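Ribosomal RNA methyltransferase, putative (PDB 2PLW) binds S-adenosylmethionine and probably transfers its methyl group to a ribose 2'-hydroxyl of ribosomal RNA. Local coordinates at residues Lys24-Ile29 / Ile109-Ala114; Lys50-Asp55 / Asn64-Gln69. One frame throughout, in Å; residues are numbered along the deposited sequence.

Contact 1: Lys24-Ile29 / Ile109-Ala114. With SAM (S-adenosylmethionine), chain C.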
loop_
_atom_site.group_PDB
_atom_site.type_symbol
_atom_site.label_atom_id
_atom_site.label_comp_id
_atom_site.label_asym_id
_atom_site.label_seq_id
_atom_site.Cartn_x
_atom_site.Cartn_y
_atom_site.Cartn_z
ATOM N N LYS A 24 -12.655 -0.802 -9.393
ATOM C CA LYS A 24 -11.748 -1.397 -8.408
ATOM C C LYS A 24 -11.894 -0.712 -7.069
ATOM O O LYS A 24 -12.124 0.510 -7.005
ATOM C CB LYS A 24 -10.287 -1.273 -8.841
ATOM C CG LYS A 24 -9.955 -1.911 -10.220
ATOM C CD LYS A 24 -10.008 -3.427 -10.152
ATOM C CE LYS A 24 -9.882 -4.064 -11.535
ATOM N NZ LYS A 24 -10.078 -5.542 -11.439
ATOM N N ILE A 25 -11.729 -1.505 -6.013
ATOM C CA ILE A 25 -11.617 -0.932 -4.674
ATOM C C ILE A 25 -10.110 -0.768 -4.426
ATOM O O ILE A 25 -9.341 -1.714 -4.567
ATOM C CB ILE A 25 -12.268 -1.830 -3.623
ATOM C CG1 ILE A 25 -13.781 -1.940 -3.889
ATOM C CG2 ILE A 25 -12.009 -1.275 -2.229
ATOM C CD1 ILE A 25 -14.539 -2.800 -2.835
ATOM N N ILE A 26 -9.714 0.428 -4.020
ATOM C CA ILE A 26 -8.293 0.802 -3.893
ATOM C C ILE A 26 -7.991 1.329 -2.490
ATOM O O ILE A 26 -8.662 2.229 -1.981
ATOM C CB ILE A 26 -7.923 1.871 -4.937
ATOM C CG1 ILE A 26 -8.270 1.374 -6.343
ATOM C CG2 ILE A 26 -6.418 2.184 -4.902
ATOM C CD1 ILE A 26 -8.524 2.515 -7.306
ATOM N N LEU A 27 -6.964 0.752 -1.870
ATOM C CA LEU A 27 -6.515 1.178 -0.545
ATOM C C LEU A 27 -5.115 1.756 -0.627
ATOM O O LEU A 27 -4.217 1.151 -1.189
ATOM C CB LEU A 27 -6.514 -0.011 0.415
ATOM C CG LEU A 27 -5.946 0.247 1.820
ATOM C CD1 LEU A 27 -6.760 1.274 2.563
ATOM C CD2 LEU A 27 -5.897 -1.047 2.615
ATOM N N ASP A 28 -4.935 2.911 0.005
ATOM C CA ASP A 28 -3.699 3.663 -0.044
ATOM C C ASP A 28 -3.196 3.749 1.385
ATOM O O ASP A 28 -3.772 4.487 2.192
ATOM C CB ASP A 28 -4.011 5.055 -0.595
ATOM C CG ASP A 28 -2.808 5.968 -0.623
ATOM O OD1 ASP A 28 -1.675 5.478 -0.738
ATOM O OD2 ASP A 28 -3.008 7.206 -0.503
ATOM N N ILE A 29 -2.171 2.962 1.699
ATOM C CA ILE A 29 -1.656 2.886 3.064
ATOM C C ILE A 29 -0.533 3.900 3.222
ATOM O O ILE A 29 0.298 4.046 2.315
ATOM C CB ILE A 29 -1.135 1.476 3.389
ATOM C CG1 ILE A 29 -2.273 0.457 3.225
ATOM C CG2 ILE A 29 -0.530 1.446 4.835
ATOM C CD1 ILE A 29 -1.836 -0.969 3.488
ATOM N N ILE A 109 -6.715 -3.314 -5.131
ATOM C CA ILE A 109 -5.413 -2.703 -5.246
ATOM C C ILE A 109 -5.032 -2.168 -3.888
ATOM O O ILE A 109 -5.769 -1.355 -3.298
ATOM C CB ILE A 109 -5.403 -1.543 -6.283
ATOM C CG1 ILE A 109 -5.916 -2.027 -7.638
ATOM C CG2 ILE A 109 -4.013 -0.951 -6.383
ATOM C CD1 ILE A 109 -6.313 -0.869 -8.607
ATOM N N ILE A 110 -3.925 -2.676 -3.367
ATOM C CA ILE A 110 -3.433 -2.187 -2.088
ATOM C C ILE A 110 -2.058 -1.584 -2.327
ATOM O O ILE A 110 -1.149 -2.264 -2.782
ATOM C CB ILE A 110 -3.402 -3.297 -1.025
ATOM C CG1 ILE A 110 -4.828 -3.763 -0.701
ATOM C CG2 ILE A 110 -2.729 -2.785 0.268
ATOM C CD1 ILE A 110 -4.845 -5.004 0.250
ATOM N N LEU A 111 -1.950 -0.303 -2.019
ATOM C CA LEU A 111 -0.721 0.467 -2.202
ATOM C C LEU A 111 -0.201 0.896 -0.834
ATOM O O LEU A 111 -0.976 1.259 0.051
ATOM C CB LEU A 111 -0.988 1.729 -3.032
ATOM C CG LEU A 111 -1.755 1.547 -4.355
ATOM C CD1 LEU A 111 -2.155 2.879 -5.003
ATOM C CD2 LEU A 111 -0.952 0.706 -5.351
ATOM N N SER A 112 1.111 0.870 -0.674
ATOM C CA SER A 112 1.711 1.430 0.518
ATOM C C SER A 112 2.910 2.296 0.182
ATOM O O SER A 112 3.896 1.827 -0.396
ATOM C CB SER A 112 2.116 0.337 1.508
ATOM O OG SER A 112 2.890 0.903 2.532
ATOM N N ASP A 113 2.799 3.560 0.565
ATOM C CA ASP A 113 3.918 4.498 0.539
ATOM C C ASP A 113 4.396 4.764 1.973
ATOM O O ASP A 113 5.095 5.757 2.224
ATOM C CB ASP A 113 3.472 5.813 -0.123
ATOM C CG ASP A 113 4.643 6.695 -0.537
ATOM O OD1 ASP A 113 5.682 6.131 -0.961
ATOM O OD2 ASP A 113 4.499 7.944 -0.452
ATOM N N ALA A 114 4.053 3.881 2.918
ATOM C CA ALA A 114 4.446 4.073 4.326
ATOM C C ALA A 114 5.954 3.869 4.517
ATOM O O ALA A 114 6.589 3.132 3.772
ATOM C CB ALA A 114 3.680 3.106 5.249
HETATM N N SAM C . 1.855 8.770 -0.292
HETATM C CA SAM C . 1.587 9.957 0.588
HETATM C C SAM C . 1.072 11.151 -0.217
HETATM O O SAM C . 1.214 11.149 -1.441
HETATM O OXT SAM C . 0.492 12.111 0.305
HETATM C CB SAM C . 2.866 10.323 1.352
HETATM C CG SAM C . 3.131 9.237 2.394
HETATM S SD SAM C . 4.336 9.669 3.664
HETATM C CE SAM C . 5.817 9.637 2.642
HETATM C "C5'" SAM C . 4.489 8.124 4.599
HETATM C "C4'" SAM C . 3.323 7.960 5.575
HETATM O "O4'" SAM C . 3.368 6.630 6.098
HETATM C "C3'" SAM C . 3.333 8.913 6.796
HETATM O "O3'" SAM C . 2.261 9.829 6.736
HETATM C "C2'" SAM C . 3.203 7.975 8.006
HETATM O "O2'" SAM C . 2.349 8.412 9.057
HETATM C "C1'" SAM C . 2.695 6.700 7.357
HETATM N N9 SAM C . 2.925 5.463 8.105
HETATM C C8 SAM C . 4.112 4.951 8.588
HETATM N N7 SAM C . 3.859 3.764 9.178
HETATM C C5 SAM C . 2.527 3.518 9.069
HETATM C C6 SAM C . 1.711 2.462 9.478
HETATM N N6 SAM C . 2.210 1.417 10.123
HETATM N N1 SAM C . 0.366 2.489 9.210
HETATM C C2 SAM C . -0.209 3.550 8.533
HETATM N N3 SAM C . 0.596 4.592 8.113
HETATM C C4 SAM C . 1.931 4.577 8.394
#
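I26 and I109 lie side by side on one face of two parallel neighbouring strands, pointing the same way, with I109 CD1 packed 3.7 Å from I26 CG1. In both residues CG1 stands anti to the carbonyl carbon (chi1 -55°), and the two branched chains therefore run alongside each other. The same CD1 also meets K24 CB, where the lysine crosses I109 at about a right angle before its bent chain leads the ammonium away. On the face carrying L27, I110, I29 and S112, I29 reaches back with its CG1 branch so that CD1 comes to 3.8 Å from I110 CG2, while its CB rests 3.9 Å from S112 CB. Beta-branched isoleucines suit these extended, buried positions, and S112, a small residue, packs on both I29 and I136; F139 and I136 of helix 122-143 pack on I29. Between the faces, five backbone hydrogen bonds alternate in direction; L27 is held through both groups, its N to I109 O at 2.8 Å and its O by L111 N, with N-H...O angles above 170°.

The last of these bonds, D113 N to I29 O at 3.1 Å, lies just past strand 109-112. The D113 carboxylate then divides its work: OD2 accepts a hydrogen bond from the amino N of S-adenosylmethionine at 2.8 Å, and OD1 is held by K153, the predicted proton acceptor, and by Y190. A114, with only a methyl group to place, lies beside the ribose oxygen, its CA 3.3 Å from the ligand's O4'. Parallel central strands whose C-terminal ends carry the cofactor site are the hallmark of the Rossmann-like class I methyltransferase fold.

Contact 2: Lys50-Asp55 / Asn64-Gln69. With SAM (S-adenosylmethionine), chain C.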
loop_
_atom_site.group_PDB
_atom_site.type_symbol
_atom_site.label_atom_id
_atom_site.label_comp_id
_atom_site.label_asym_id
_atom_site.label_seq_id
_atom_site.Cartn_x
_atom_site.Cartn_y
_atom_site.Cartn_z
ATOM N N LYS A 50 -13.997 2.636 -5.255
ATOM C CA LYS A 50 -13.942 3.077 -3.860
ATOM C C LYS A 50 -12.471 3.320 -3.573
ATOM O O LYS A 50 -11.639 2.453 -3.836
ATOM C CB LYS A 50 -14.429 2.003 -2.900
ATOM C CG LYS A 50 -15.895 2.009 -2.626
ATOM C CD LYS A 50 -16.272 0.853 -1.696
ATOM C CE LYS A 50 -17.748 0.947 -1.291
ATOM N NZ LYS A 50 -18.709 1.162 -2.421
ATOM N N ILE A 51 -12.165 4.509 -3.080
ATOM C CA ILE A 51 -10.799 4.882 -2.720
ATOM C C ILE A 51 -10.730 5.057 -1.197
ATOM O O ILE A 51 -11.480 5.848 -0.630
ATOM C CB ILE A 51 -10.368 6.162 -3.460
ATOM C CG1 ILE A 51 -10.542 5.972 -4.972
ATOM C CG2 ILE A 51 -8.916 6.499 -3.160
ATOM C CD1 ILE A 51 -10.661 7.283 -5.704
ATOM N N ILE A 52 -9.848 4.296 -0.552
ATOM C CA ILE A 52 -9.691 4.320 0.911
ATOM C C ILE A 52 -8.239 4.672 1.243
ATOM O O ILE A 52 -7.313 4.129 0.658
ATOM C CB ILE A 52 -10.068 2.954 1.571
ATOM C CG1 ILE A 52 -11.454 2.480 1.105
ATOM C CG2 ILE A 52 -10.006 3.068 3.102
ATOM C CD1 ILE A 52 -11.656 0.997 1.226
ATOM N N GLY A 53 -8.063 5.571 2.205
ATOM C CA GLY A 53 -6.732 5.961 2.670
ATOM C C GLY A 53 -6.587 5.587 4.120
ATOM O O GLY A 53 -7.518 5.813 4.913
ATOM N N ILE A 54 -5.409 5.084 4.485
ATOM C CA ILE A 54 -5.137 4.787 5.894
ATOM C C ILE A 54 -3.845 5.478 6.270
ATOM O O ILE A 54 -2.867 5.354 5.552
ATOM C CB ILE A 54 -4.998 3.274 6.163
ATOM C CG1 ILE A 54 -6.371 2.595 6.073
ATOM C CG2 ILE A 54 -4.486 3.052 7.638
ATOM C CD1 ILE A 54 -6.307 1.078 6.199
ATOM N N ASP A 55 -3.823 6.192 7.390
ATOM C CA ASP A 55 -2.537 6.672 7.936
ATOM C C ASP A 55 -2.669 6.816 9.432
ATOM O O ASP A 55 -3.763 7.034 9.928
ATOM C CB ASP A 55 -2.171 8.035 7.335
ATOM C CG ASP A 55 -0.715 8.370 7.458
ATOM O OD1 ASP A 55 -0.215 8.595 8.582
ATOM O OD2 ASP A 55 -0.052 8.442 6.414
ATOM N N ASN A 64 -14.924 12.299 -1.776
ATOM C CA ASN A 64 -15.015 10.976 -2.409
ATOM C C ASN A 64 -13.880 10.016 -2.087
ATOM O O ASN A 64 -13.634 9.066 -2.832
ATOM C CB ASN A 64 -15.210 11.130 -3.924
ATOM C CG ASN A 64 -16.410 12.020 -4.258
ATOM O OD1 ASN A 64 -16.284 12.991 -5.009
ATOM N ND2 ASN A 64 -17.566 11.722 -3.651
ATOM N N VAL A 65 -13.196 10.283 -0.981
ATOM C CA VAL A 65 -12.204 9.371 -0.444
ATOM C C VAL A 65 -12.576 9.036 0.988
ATOM O O VAL A 65 -12.905 9.949 1.772
ATOM C CB VAL A 65 -10.810 10.010 -0.471
ATOM C CG1 VAL A 65 -9.763 9.067 0.217
ATOM C CG2 VAL A 65 -10.412 10.342 -1.944
ATOM N N TYR A 66 -12.514 7.749 1.332
ATOM C CA TYR A 66 -12.773 7.316 2.709
ATOM C C TYR A 66 -11.437 7.340 3.420
ATOM O O TYR A 66 -10.461 6.787 2.908
ATOM C CB TYR A 66 -13.294 5.891 2.754
ATOM C CG TYR A 66 -14.591 5.650 2.034
ATOM C CD1 TYR A 66 -15.803 5.776 2.695
ATOM C CD2 TYR A 66 -14.604 5.257 0.692
ATOM C CE1 TYR A 66 -17.006 5.527 2.035
ATOM C CE2 TYR A 66 -15.813 5.028 0.025
ATOM C CZ TYR A 66 -17.003 5.160 0.706
ATOM O OH TYR A 66 -18.210 4.941 0.065
ATOM N N PHE A 67 -11.368 7.973 4.583
ATOM C CA PHE A 67 -10.132 7.948 5.335
ATOM C C PHE A 67 -10.324 7.145 6.625
ATOM O O PHE A 67 -11.397 7.187 7.254
ATOM C CB PHE A 67 -9.637 9.371 5.649
ATOM C CG PHE A 67 -8.467 9.396 6.596
ATOM C CD1 PHE A 67 -7.219 8.962 6.173
ATOM C CD2 PHE A 67 -8.622 9.852 7.897
ATOM C CE1 PHE A 67 -6.136 8.993 7.043
ATOM C CE2 PHE A 67 -7.542 9.882 8.788
ATOM C CZ PHE A 67 -6.311 9.432 8.365
ATOM N N ILE A 68 -9.278 6.415 7.002
ATOM C CA ILE A 68 -9.271 5.660 8.257
ATOM C C ILE A 68 -7.986 5.995 8.980
ATOM O O ILE A 68 -6.897 5.750 8.466
ATOM C CB ILE A 68 -9.381 4.128 8.020
ATOM C CG1 ILE A 68 -10.747 3.787 7.403
ATOM C CG2 ILE A 68 -9.093 3.368 9.337
ATOM C CD1 ILE A 68 -10.855 2.328 6.882
ATOM N N GLN A 69 -8.106 6.568 10.177
ATOM C CA GLN A 69 -6.903 6.768 10.953
ATOM C C GLN A 69 -6.517 5.453 11.636
ATOM O O GLN A 69 -7.334 4.809 12.310
ATOM C CB GLN A 69 -7.036 7.893 11.983
ATOM C CG GLN A 69 -5.698 8.178 12.624
ATOM C CD GLN A 69 -5.776 9.159 13.788
ATOM O OE1 GLN A 69 -6.836 9.361 14.363
ATOM N NE2 GLN A 69 -4.637 9.767 14.132
HETATM N N SAM C . 1.855 8.770 -0.292
HETATM C CA SAM C . 1.587 9.957 0.588
HETATM C C SAM C . 1.072 11.151 -0.217
HETATM O O SAM C . 1.214 11.149 -1.441
HETATM O OXT SAM C . 0.492 12.111 0.305
HETATM C CB SAM C . 2.866 10.323 1.352
HETATM C CG SAM C . 3.131 9.237 2.394
HETATM S SD SAM C . 4.336 9.669 3.664
HETATM C CE SAM C . 5.817 9.637 2.642
HETATM C "C5'" SAM C . 4.489 8.124 4.599
HETATM C "C4'" SAM C . 3.323 7.960 5.575
HETATM O "O4'" SAM C . 3.368 6.630 6.098
HETATM C "C3'" SAM C . 3.333 8.913 6.796
HETATM O "O3'" SAM C . 2.261 9.829 6.736
HETATM C "C2'" SAM C . 3.203 7.975 8.006
HETATM O "O2'" SAM C . 2.349 8.412 9.057
HETATM C "C1'" SAM C . 2.695 6.700 7.357
HETATM N N9 SAM C . 2.925 5.463 8.105
HETATM C C8 SAM C . 4.112 4.951 8.588
HETATM N N7 SAM C . 3.859 3.764 9.178
HETATM C C5 SAM C . 2.527 3.518 9.069
HETATM C C6 SAM C . 1.711 2.462 9.478
HETATM N N6 SAM C . 2.210 1.417 10.123
HETATM N N1 SAM C . 0.366 2.489 9.210
HETATM C C2 SAM C . -0.209 3.550 8.533
HETATM N N3 SAM C . 0.596 4.592 8.113
HETATM C C4 SAM C . 1.931 4.577 8.394
HETATM O O HOH W 1 -18.375 4.193 -2.425
HETATM O O HOH W 2 -14.258 6.382 -2.962
#
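Y66 lays the edge of its ring against the backbone of strand 50-55, CD2 lying 3.4 Å from I51 O, while K50 runs its aliphatic CG past CE2. This is the outer parallel pair of the Rossmann-like sheet, in which 66-69 is the edge strand within the chain. An amphipathic tyrosine suits such a border: its hydroxyl meets a water 2.6 Å from OH, lying in the ring plane, and that water also accepts a bond from K50 NZ. Further along the same face, I68 lies beside both I52 and I54, its CD1 3.9 Å from I52 CG2, and helix 93-102 packs on it.

On the other face F67 sets its ring obliquely against the backbone of G53, which has no side chain of its own: with CG anti to the backbone N (chi1 172°), the phenyl brings CD1 to 3.4 Å from G53 O and CE1 to 3.6 Å from D55 N. Four backbone hydrogen bonds close the ladder, the last, D55 N to I68 O, being longer at 3.3 Å.

D55 ends the strand at the acidic position characteristic of Rossmann-like nucleotide sites. Backbone N-H groups of K57 and Y32 hold OD1 and OD2 respectively, which probably fixes the carboxylate's rotation and favours its ionised form. Its two oxygens grip the cofactor ribose as a pair, OD1 accepting from O2' at 2.6 Å and OD2 from O3' at 2.7 Å.

How the contacts relate
From the N terminus the chain first lays down strand 24-29, passes through helix 35-43 and returns as strand 50-55 at its side. An eight-residue loop then leads to 64-69, and contact 2 closes it. Helix 93-102 follows before 109-114 comes back to the other side of 24-29, so contact 1 closes a loop of 79 residues that encloses contact 2 entirely. Strand 24-29 joins the two: D28 N probably bonds I52 O, and I52 N probably bonds I26 O, both at 2.8 Å. With this middle pairing, the two contacts set four parallel strands side by side, 66-69, 49-55, 24-29 and 107-112, and bring D55 and D113 to different parts of one S-adenosylmethionine.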